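Local coordinates for KmHsv2 (Kluyveromyces marxianus, PDB 3VU4), which probably binds phosphoinositides at membranes as a beta-propeller of the PROPPIN family, to which the autophagy protein Atg18 also belongs, at residues Phe42-Val47 with Asn71-Val76; Phe112-Tyr117 with Ile121-Phe126; Trp262-Phe267 with Trp343-Asp348. All blocks are in the same frame, centred on the assembly; numbering follows the deposited sequence.

Interaction 1 of 3, residues Phe42-Val47 with Asn71-Val76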
loop_
_atom_site.group_PDB
_atom_site.type_symbol
_atom_site.label_atom_id
_atom_site.label_comp_id
_atom_site.label_asym_id
_atom_site.label_seq_id
_atom_site.Cartn_x
_atom_site.Cartn_y
_atom_site.Cartn_z
ATOM N N PHE A 42 -10.527 -18.248 1.092
ATOM C CA PHE A 42 -9.666 -17.123 1.407
ATOM C C PHE A 42 -8.571 -17.712 2.287
ATOM O O PHE A 42 -8.828 -18.597 3.095
ATOM C CB PHE A 42 -10.439 -15.963 2.074
ATOM C CG PHE A 42 -10.740 -16.133 3.546
ATOM C CD1 PHE A 42 -9.729 -16.054 4.505
ATOM C CD2 PHE A 42 -12.058 -16.270 3.982
ATOM C CE1 PHE A 42 -10.032 -16.097 5.877
ATOM C CE2 PHE A 42 -12.366 -16.313 5.350
ATOM C CZ PHE A 42 -11.353 -16.227 6.294
ATOM N N GLU A 43 -7.342 -17.253 2.086
ATOM C CA GLU A 43 -6.198 -17.760 2.826
ATOM C C GLU A 43 -5.471 -16.598 3.474
ATOM O O GLU A 43 -5.540 -15.469 2.987
ATOM C CB GLU A 43 -5.244 -18.466 1.865
ATOM C CG GLU A 43 -5.940 -19.328 0.820
ATOM C CD GLU A 43 -6.371 -20.675 1.370
ATOM O OE1 GLU A 43 -7.140 -21.389 0.683
ATOM O OE2 GLU A 43 -5.927 -21.021 2.488
ATOM N N ILE A 44 -4.769 -16.876 4.566
ATOM C CA ILE A 44 -4.014 -15.850 5.266
ATOM C C ILE A 44 -2.619 -16.385 5.538
ATOM O O ILE A 44 -2.458 -17.537 5.939
ATOM C CB ILE A 44 -4.677 -15.474 6.604
ATOM C CG1 ILE A 44 -6.085 -14.933 6.348
ATOM C CG2 ILE A 44 -3.840 -14.418 7.324
ATOM C CD1 ILE A 44 -6.879 -14.679 7.614
ATOM N N TYR A 45 -1.612 -15.548 5.308
ATOM C CA TYR A 45 -0.229 -15.947 5.529
ATOM C C TYR A 45 0.537 -14.916 6.333
ATOM O O TYR A 45 0.100 -13.777 6.505
ATOM C CB TYR A 45 0.517 -16.112 4.200
ATOM C CG TYR A 45 -0.187 -16.939 3.151
ATOM C CD1 TYR A 45 -1.296 -16.432 2.454
ATOM C CD2 TYR A 45 0.258 -18.229 2.845
ATOM C CE1 TYR A 45 -1.940 -17.193 1.480
ATOM C CE2 TYR A 45 -0.378 -18.997 1.877
ATOM C CZ TYR A 45 -1.472 -18.476 1.198
ATOM O OH TYR A 45 -2.081 -19.235 0.228
ATOM N N ASN A 46 1.691 -15.335 6.829
ATOM C CA ASN A 46 2.582 -14.443 7.537
ATOM C C ASN A 46 3.507 -14.058 6.397
ATOM O O ASN A 46 3.855 -14.918 5.587
ATOM C CB ASN A 46 3.366 -15.201 8.593
ATOM C CG ASN A 46 3.132 -14.662 9.967
ATOM O OD1 ASN A 46 2.020 -14.741 10.487
ATOM N ND2 ASN A 46 4.173 -14.092 10.568
ATOM N N VAL A 47 3.893 -12.792 6.297
ATOM C CA VAL A 47 4.776 -12.398 5.203
ATOM C C VAL A 47 6.248 -12.660 5.510
ATOM O O VAL A 47 7.021 -12.994 4.611
ATOM C CB VAL A 47 4.580 -10.919 4.814
ATOM C CG1 VAL A 47 3.165 -10.710 4.307
ATOM C CG2 VAL A 47 4.843 -10.030 5.995
ATOM N N ASN A 71 -9.347 -11.956 14.823
ATOM C CA ASN A 71 -10.109 -13.035 14.213
ATOM C C ASN A 71 -11.118 -12.450 13.237
ATOM O O ASN A 71 -11.999 -13.149 12.751
ATOM C CB ASN A 71 -10.843 -13.829 15.293
ATOM C CG ASN A 71 -9.985 -14.071 16.521
ATOM O OD1 ASN A 71 -8.820 -14.472 16.413
ATOM N ND2 ASN A 71 -10.559 -13.834 17.704
ATOM N N TYR A 72 -10.987 -11.160 12.950
ATOM C CA TYR A 72 -11.917 -10.510 12.042
ATOM C C TYR A 72 -11.362 -10.238 10.653
ATOM O O TYR A 72 -10.204 -9.861 10.484
ATOM C CB TYR A 72 -12.415 -9.200 12.647
ATOM C CG TYR A 72 -13.210 -9.390 13.913
ATOM C CD1 TYR A 72 -14.425 -10.082 13.903
ATOM C CD2 TYR A 72 -12.749 -8.882 15.131
ATOM C CE1 TYR A 72 -15.162 -10.263 15.077
ATOM C CE2 TYR A 72 -13.476 -9.058 16.308
ATOM C CZ TYR A 72 -14.679 -9.748 16.275
ATOM O OH TYR A 72 -15.395 -9.915 17.439
ATOM N N VAL A 73 -12.216 -10.441 9.662
ATOM C CA VAL A 73 -11.868 -10.206 8.278
ATOM C C VAL A 73 -13.121 -9.614 7.655
ATOM O O VAL A 73 -14.213 -9.759 8.195
ATOM C CB VAL A 73 -11.506 -11.520 7.549
ATOM C CG1 VAL A 73 -10.309 -12.173 8.208
ATOM C CG2 VAL A 73 -12.683 -12.467 7.571
ATOM N N ALA A 74 -12.962 -8.932 6.531
ATOM C CA ALA A 74 -14.085 -8.335 5.840
ATOM C C ALA A 74 -14.007 -8.804 4.399
ATOM O O ALA A 74 -12.914 -8.958 3.857
ATOM C CB ALA A 74 -13.985 -6.821 5.906
ATOM N N PHE A 75 -15.155 -9.047 3.778
ATOM C CA PHE A 75 -15.161 -9.473 2.386
ATOM C C PHE A 75 -16.453 -9.159 1.648
ATOM O O PHE A 75 -17.486 -8.877 2.258
ATOM C CB PHE A 75 -14.836 -10.969 2.274
ATOM C CG PHE A 75 -15.737 -11.862 3.080
ATOM C CD1 PHE A 75 -17.089 -11.974 2.775
ATOM C CD2 PHE A 75 -15.220 -12.625 4.127
ATOM C CE1 PHE A 75 -17.912 -12.837 3.497
ATOM C CE2 PHE A 75 -16.037 -13.492 4.858
ATOM C CZ PHE A 75 -17.381 -13.599 4.541
ATOM N N VAL A 76 -16.364 -9.174 0.324
ATOM C CA VAL A 76 -17.499 -8.922 -0.547
ATOM C C VAL A 76 -17.618 -10.196 -1.363
ATOM O O VAL A 76 -16.607 -10.785 -1.744
ATOM C CB VAL A 76 -17.234 -7.737 -1.500
ATOM C CG1 VAL A 76 -18.387 -7.579 -2.481
ATOM C CG2 VAL A 76 -17.053 -6.465 -0.705
#
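Between Phe42 and Ile44, the two residues that touch Val73, the carboxylate of Glu43 is turned the other way: its OE1 is hydrogen-bonded to Ser41 OG, and its OE2 shares weak hydrogen bonds with His52 NE2 and Ser55 OG of the neighbouring strand. The chain is a seven-bladed beta-propeller, and the alternation follows from its build: along strand 41-47, third in the first blade, Phe42 and Ile44 face strand 72-76, second in the next blade, while Glu43 and Tyr45 point the other way. Here the blades pack by side chains alone, with Phe42 and Phe75, the closest CA atoms, still 9.5 Å apart. That gap needs long or bulky apolar groups from one side. Phe42 supplies its ring, whose far carbon CZ comes to 4.2 Å from Val73 CG2, neither squarely over the face nor at the edge. Ile44 supplies an extended chain (chi2 174°), and its terminal CD1 ends 4.3 Å from Val73 CG1. Val73 suits the place opposite: its two methyls spread, one for each partner, while Trp86 of strand 82-87 packs on the same side chain. The buried area is modest, 120 Å², and all three residues lie inside the protein, where apolar groups suit the place because they leave no polar atom to satisfy. Nearer the other end of the strand, Asn46 OD1 is hydrogen-bonded to Arg69 NH2 in the loop before strand 72-76. The two reaching groups also support each other, Phe42 CE1 lying 3.9 Å from Ile44 CD1.

Interaction 2 of 3, residues Phe112-Tyr117 with Ile121-Phe126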
loop_
_atom_site.group_PDB
_atom_site.type_symbol
_atom_site.label_atom_id
_atom_site.label_comp_id
_atom_site.label_asym_id
_atom_site.label_seq_id
_atom_site.Cartn_x
_atom_site.Cartn_y
_atom_site.Cartn_z
ATOM N N PHE A 112 -12.815 2.087 13.033
ATOM C CA PHE A 112 -13.623 2.324 11.844
ATOM C C PHE A 112 -13.566 1.280 10.737
ATOM O O PHE A 112 -12.705 0.398 10.719
ATOM C CB PHE A 112 -13.214 3.656 11.230
ATOM C CG PHE A 112 -12.898 4.707 12.235
ATOM C CD1 PHE A 112 -13.907 5.478 12.792
ATOM C CD2 PHE A 112 -11.585 4.927 12.633
ATOM C CE1 PHE A 112 -13.616 6.459 13.733
ATOM C CE2 PHE A 112 -11.280 5.905 13.572
ATOM C CZ PHE A 112 -12.299 6.673 14.124
ATOM N N ILE A 113 -14.516 1.416 9.814
ATOM C CA ILE A 113 -14.617 0.582 8.630
ATOM C C ILE A 113 -14.840 1.592 7.510
ATOM O O ILE A 113 -15.944 2.108 7.353
ATOM C CB ILE A 113 -15.825 -0.369 8.667
ATOM C CG1 ILE A 113 -15.709 -1.331 9.848
ATOM C CG2 ILE A 113 -15.884 -1.167 7.372
ATOM C CD1 ILE A 113 -16.835 -2.354 9.919
ATOM N N VAL A 114 -13.791 1.900 6.753
ATOM C CA VAL A 114 -13.913 2.862 5.662
ATOM C C VAL A 114 -14.331 2.106 4.402
ATOM O O VAL A 114 -13.722 1.092 4.057
ATOM C CB VAL A 114 -12.568 3.607 5.428
ATOM C CG1 VAL A 114 -12.732 4.666 4.359
ATOM C CG2 VAL A 114 -12.089 4.240 6.733
ATOM N N VAL A 115 -15.372 2.599 3.729
ATOM C CA VAL A 115 -15.905 1.960 2.516
ATOM C C VAL A 115 -16.254 2.970 1.411
ATOM O O VAL A 115 -17.025 3.903 1.645
ATOM C CB VAL A 115 -17.208 1.162 2.832
ATOM C CG1 VAL A 115 -17.708 0.455 1.580
ATOM C CG2 VAL A 115 -16.962 0.166 3.954
ATOM N N SER A 116 -15.706 2.791 0.213
ATOM C CA SER A 116 -16.021 3.707 -0.874
ATOM C C SER A 116 -16.748 2.962 -1.977
ATOM O O SER A 116 -16.531 1.772 -2.196
ATOM C CB SER A 116 -14.760 4.374 -1.443
ATOM O OG SER A 116 -14.003 3.484 -2.244
ATOM N N TYR A 117 -17.620 3.680 -2.667
ATOM C CA TYR A 117 -18.406 3.118 -3.744
ATOM C C TYR A 117 -18.847 4.301 -4.562
ATOM O O TYR A 117 -19.166 5.348 -4.007
ATOM C CB TYR A 117 -19.630 2.389 -3.185
ATOM C CG TYR A 117 -20.353 3.162 -2.105
ATOM C CD1 TYR A 117 -19.841 3.229 -0.804
ATOM C CD2 TYR A 117 -21.538 3.840 -2.383
ATOM C CE1 TYR A 117 -20.493 3.954 0.195
ATOM C CE2 TYR A 117 -22.202 4.571 -1.392
ATOM C CZ TYR A 117 -21.672 4.624 -0.106
ATOM O OH TYR A 117 -22.312 5.358 0.865
ATOM N N ILE A 121 -17.442 8.093 0.120
ATOM C CA ILE A 121 -16.666 7.347 1.098
ATOM C C ILE A 121 -17.512 7.349 2.364
ATOM O O ILE A 121 -17.940 8.411 2.819
ATOM C CB ILE A 121 -15.312 8.009 1.425
ATOM C CG1 ILE A 121 -14.443 8.094 0.170
ATOM C CG2 ILE A 121 -14.597 7.200 2.502
ATOM C CD1 ILE A 121 -13.082 8.708 0.406
ATOM N N SER A 122 -17.774 6.172 2.920
ATOM C CA SER A 122 -18.570 6.070 4.144
ATOM C C SER A 122 -17.777 5.425 5.262
ATOM O O SER A 122 -17.099 4.420 5.066
ATOM C CB SER A 122 -19.852 5.259 3.907
ATOM O OG SER A 122 -20.794 5.990 3.141
ATOM N N VAL A 123 -17.857 6.008 6.445
ATOM C CA VAL A 123 -17.138 5.447 7.568
ATOM C C VAL A 123 -18.152 4.912 8.566
ATOM O O VAL A 123 -18.955 5.665 9.107
ATOM C CB VAL A 123 -16.245 6.508 8.259
ATOM C CG1 VAL A 123 -15.279 5.827 9.208
ATOM C CG2 VAL A 123 -15.482 7.313 7.217
ATOM N N PHE A 124 -18.135 3.604 8.782
ATOM C CA PHE A 124 -19.033 2.984 9.741
ATOM C C PHE A 124 -18.210 2.684 10.991
ATOM O O PHE A 124 -16.984 2.799 10.974
ATOM C CB PHE A 124 -19.620 1.687 9.176
ATOM C CG PHE A 124 -20.460 1.885 7.948
ATOM C CD1 PHE A 124 -19.872 2.204 6.728
ATOM C CD2 PHE A 124 -21.844 1.774 8.014
ATOM C CE1 PHE A 124 -20.654 2.409 5.590
ATOM C CE2 PHE A 124 -22.634 1.978 6.878
ATOM C CZ PHE A 124 -22.038 2.297 5.668
ATOM N N LYS A 125 -18.880 2.311 12.077
ATOM C CA LYS A 125 -18.176 1.994 13.310
ATOM C C LYS A 125 -17.848 0.520 13.334
ATOM O O LYS A 125 -18.666 -0.304 12.934
ATOM C CB LYS A 125 -19.034 2.318 14.532
ATOM C CG LYS A 125 -18.397 1.839 15.832
ATOM C CD LYS A 125 -19.296 2.018 17.046
ATOM C CE LYS A 125 -18.578 1.516 18.294
ATOM N NZ LYS A 125 -19.376 1.672 19.536
ATOM N N PHE A 126 -16.652 0.177 13.792
ATOM C CA PHE A 126 -16.303 -1.228 13.867
ATOM C C PHE A 126 -16.777 -1.710 15.233
ATOM O O PHE A 126 -16.021 -1.746 16.204
ATOM C CB PHE A 126 -14.797 -1.444 13.707
ATOM C CG PHE A 126 -14.433 -2.858 13.326
ATOM C CD1 PHE A 126 -14.723 -3.921 14.178
ATOM C CD2 PHE A 126 -13.826 -3.129 12.104
ATOM C CE1 PHE A 126 -14.412 -5.227 13.821
ATOM C CE2 PHE A 126 -13.512 -4.431 11.739
ATOM C CZ PHE A 126 -13.806 -5.482 12.598
#
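Val115 and Ser122 grip each other with a pair of backbone hydrogen bonds: Ser122 N to Val115 O spans 2.7 Å and is nearly straight (172°), while Val115 N reaches Ser122 O at 2.8 Å. Ile113 and Phe124 form the next such pair, in which Phe124 N to Ile113 O is again nearly linear. In the tight part the beta-branched Val114, Ile121 and Val123, well suited to extended backbone, mesh on one face: Val114 CG1 lies 3.7 Å from Ile121 CG2, and Val123 CG1 meets CB of the aromatic Phe112 at 3.6 Å. On the reverse face Phe126 turns back beyond the strand end, with CG anti to the backbone N (chi1 -161°), and lays CD2 3.4 Å from Ile113 CG1. These segments make the antiparallel hairpin of the two middle strands in the third blade of the beta-propeller. Its Val114 and Ile121 face packs on strand 142-146 of the following blade; on the other, Ile113 and Phe124 rest on Ile97 of the preceding one. Near the turn Tyr117 donates its OH to Ser122 OG, 2.8 Å away, and the same serine oxygen is hydrogen-bonded to Asp136 OD1, so a small hydroxyl links ring and carboxylate. The loose side is that of Lys125, whose side chain points away from the partner strand and runs fully extended into solvent, its NZ bonded to Asn128 O.

Interaction 3 of 3, residues Trp262-Phe267 with Trp343-Asp348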
loop_
_atom_site.group_PDB
_atom_site.type_symbol
_atom_site.label_atom_id
_atom_site.label_comp_id
_atom_site.label_asym_id
_atom_site.label_seq_id
_atom_site.Cartn_x
_atom_site.Cartn_y
_atom_site.Cartn_z
ATOM N N TRP A 262 7.667 -3.668 -15.031
ATOM C CA TRP A 262 8.128 -4.592 -14.002
ATOM C C TRP A 262 9.551 -4.292 -13.540
ATOM O O TRP A 262 10.419 -5.164 -13.460
ATOM C CB TRP A 262 7.964 -6.034 -14.484
ATOM C CG TRP A 262 6.568 -6.257 -14.978
ATOM C CD1 TRP A 262 6.194 -6.581 -16.248
ATOM C CD2 TRP A 262 5.350 -6.036 -14.249
ATOM N NE1 TRP A 262 4.826 -6.564 -16.360
ATOM C CE2 TRP A 262 4.281 -6.228 -15.149
ATOM C CE3 TRP A 262 5.060 -5.683 -12.927
ATOM C CZ2 TRP A 262 2.941 -6.086 -14.770
ATOM C CZ3 TRP A 262 3.727 -5.541 -12.548
ATOM C CH2 TRP A 262 2.686 -5.739 -13.469
ATOM N N THR A 263 9.764 -3.021 -13.227
ATOM C CA THR A 263 11.036 -2.551 -12.728
ATOM C C THR A 263 10.811 -1.974 -11.332
ATOM O O THR A 263 9.892 -1.187 -11.112
ATOM C CB THR A 263 11.605 -1.483 -13.633
ATOM O OG1 THR A 263 11.828 -2.048 -14.928
ATOM C CG2 THR A 263 12.910 -0.977 -13.085
ATOM N N LEU A 264 11.640 -2.393 -10.387
ATOM C CA LEU A 264 11.534 -1.926 -9.015
ATOM C C LEU A 264 12.502 -0.758 -8.824
ATOM O O LEU A 264 13.669 -0.849 -9.203
ATOM C CB LEU A 264 11.863 -3.080 -8.062
ATOM C CG LEU A 264 11.789 -2.837 -6.557
ATOM C CD1 LEU A 264 10.395 -2.348 -6.186
ATOM C CD2 LEU A 264 12.139 -4.129 -5.808
ATOM N N HIS A 265 11.996 0.339 -8.263
ATOM C CA HIS A 265 12.787 1.548 -8.019
ATOM C C HIS A 265 12.690 1.940 -6.546
ATOM O O HIS A 265 11.653 1.747 -5.904
ATOM C CB HIS A 265 12.260 2.725 -8.848
ATOM C CG HIS A 265 12.100 2.428 -10.308
ATOM N ND1 HIS A 265 13.134 2.548 -11.213
ATOM C CD2 HIS A 265 11.019 2.025 -11.021
ATOM C CE1 HIS A 265 12.697 2.232 -12.418
ATOM N NE2 HIS A 265 11.418 1.912 -12.329
ATOM N N VAL A 266 13.765 2.502 -6.013
ATOM C CA VAL A 266 13.766 2.935 -4.629
ATOM C C VAL A 266 14.187 4.390 -4.571
ATOM O O VAL A 266 15.198 4.769 -5.160
ATOM C CB VAL A 266 14.737 2.106 -3.777
ATOM C CG1 VAL A 266 14.844 2.710 -2.382
ATOM C CG2 VAL A 266 14.256 0.659 -3.703
ATOM N N PHE A 267 13.388 5.204 -3.888
ATOM C CA PHE A 267 13.680 6.626 -3.723
ATOM C C PHE A 267 13.992 6.859 -2.249
ATOM O O PHE A 267 13.436 6.190 -1.366
ATOM C CB PHE A 267 12.485 7.472 -4.165
ATOM C CG PHE A 267 12.176 7.350 -5.621
ATOM C CD1 PHE A 267 12.850 8.123 -6.550
ATOM C CD2 PHE A 267 11.227 6.433 -6.071
ATOM C CE1 PHE A 267 12.587 7.987 -7.922
ATOM C CE2 PHE A 267 10.960 6.291 -7.424
ATOM C CZ PHE A 267 11.639 7.068 -8.354
ATOM N N TRP A 343 23.654 1.704 -4.510
ATOM C CA TRP A 343 22.699 0.788 -3.888
ATOM C C TRP A 343 22.341 -0.320 -4.862
ATOM O O TRP A 343 22.227 -0.082 -6.063
ATOM C CB TRP A 343 21.413 1.500 -3.521
ATOM C CG TRP A 343 21.521 2.411 -2.364
ATOM C CD1 TRP A 343 21.880 3.726 -2.381
ATOM C CD2 TRP A 343 21.219 2.091 -1.002
ATOM N NE1 TRP A 343 21.811 4.248 -1.115
ATOM C CE2 TRP A 343 21.408 3.265 -0.246
ATOM C CE3 TRP A 343 20.799 0.922 -0.345
ATOM C CZ2 TRP A 343 21.195 3.310 1.133
ATOM C CZ3 TRP A 343 20.585 0.963 1.029
ATOM C CH2 TRP A 343 20.782 2.151 1.752
ATOM N N LEU A 344 22.160 -1.526 -4.346
ATOM C CA LEU A 344 21.805 -2.656 -5.194
ATOM C C LEU A 344 20.634 -3.404 -4.589
ATOM O O LEU A 344 20.422 -3.387 -3.378
ATOM C CB LEU A 344 22.990 -3.610 -5.344
ATOM C CG LEU A 344 24.278 -2.994 -5.897
ATOM C CD1 LEU A 344 25.405 -4.003 -5.767
ATOM C CD2 LEU A 344 24.087 -2.560 -7.353
ATOM N N ILE A 345 19.862 -4.052 -5.444
ATOM C CA ILE A 345 18.721 -4.820 -4.993
ATOM C C ILE A 345 19.009 -6.272 -5.325
ATOM O O ILE A 345 19.420 -6.592 -6.442
ATOM C CB ILE A 345 17.438 -4.363 -5.707
ATOM C CG1 ILE A 345 17.061 -2.962 -5.218
ATOM C CG2 ILE A 345 16.306 -5.345 -5.431
ATOM C CD1 ILE A 345 15.956 -2.296 -6.008
ATOM N N GLN A 346 18.829 -7.152 -4.352
ATOM C CA GLN A 346 19.069 -8.560 -4.594
ATOM C C GLN A 346 17.846 -9.365 -4.163
ATOM O O GLN A 346 17.158 -8.998 -3.210
ATOM C CB GLN A 346 20.314 -9.020 -3.824
ATOM C CG GLN A 346 20.210 -8.844 -2.313
ATOM C CD GLN A 346 21.535 -9.073 -1.593
ATOM O OE1 GLN A 346 22.519 -8.360 -1.828
ATOM N NE2 GLN A 346 21.567 -10.071 -0.713
ATOM N N MET A 347 17.555 -10.446 -4.877
ATOM C CA MET A 347 16.427 -11.286 -4.503
ATOM C C MET A 347 16.937 -12.387 -3.577
ATOM O O MET A 347 17.729 -13.231 -3.985
ATOM C CB MET A 347 15.774 -11.907 -5.737
ATOM C CG MET A 347 14.511 -12.691 -5.408
ATOM S SD MET A 347 13.710 -13.395 -6.852
ATOM C CE MET A 347 14.824 -14.733 -7.219
ATOM N N ASP A 348 16.499 -12.372 -2.326
ATOM C CA ASP A 348 16.944 -13.385 -1.385
ATOM C C ASP A 348 16.095 -14.643 -1.393
ATOM O O ASP A 348 16.602 -15.735 -1.129
ATOM C CB ASP A 348 16.974 -12.830 0.042
ATOM C CG ASP A 348 18.141 -11.887 0.278
ATOM O OD1 ASP A 348 19.252 -12.163 -0.233
ATOM O OD2 ASP A 348 17.952 -10.875 0.989
#
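Successive blades of the propeller meet here, the sixth through strand 263-268 and the seventh through its outermost strand, 342-352. Ile345 is the bridge. Its terminal methyl CD1 fits against the apolar side of the other strand, 4.1 Å from Val266 CG2 and 4.2 Å from Leu264 CG, with Leu264 O also 4.2 Å away. Leu264 and Val266, two residues apart, point to the same side of their strand, so a single methyl can meet both. The isoleucine gets there because its chain is stretched (chi2 170°), which carries CD1 far from the backbone; the nearest CA atoms, those of Leu264 and Ile345, remain 8.7 Å apart. Val266 offers the methyl that lies beside its own backbone N, and approaches Ile345 at a slant. Cys296 and Phe298, on the last strand of the sixth blade, pack on the isoleucine as well, so this partly exposed residue still rests on an apolar bed. Trp343, two residues earlier on the same face, touches Cys296 and meets Phe336 edge to face. The reverse face of strand 342-352 is solvent-facing and carries Gln346 and Asp348 beside Leu344; both Gln346 and Asp348 lie against Lys333 there. Gln346 NE2 donates to Asp348 OD1 over 3.2 Å, nearly straight at 168° and arriving on the syn side of the carboxylate.

How the interactions relate
The three contacts represent two kinds of packing in one propeller. Interaction 2 lies within a blade, bound by backbone hydrogen bonds, whereas interactions 1 and 3 join successive blades by apolar side chains. Interactions 1 and 2 are neighbours, their centres 18 Å apart, and they touch where Tyr72 CB meets Phe126 CZ at 4.0 Å, so packing passes from the second blade to the third. Interaction 3 stands apart: its centre is 28 Å from that of interaction 1 and 35 Å from that of interaction 2, and it lies on the opposite side of the chain's centre from interaction 2. A sulfate ion, probably from the crystallisation liquor, lies about 4 Å from the Phe124 side chain of interaction 2.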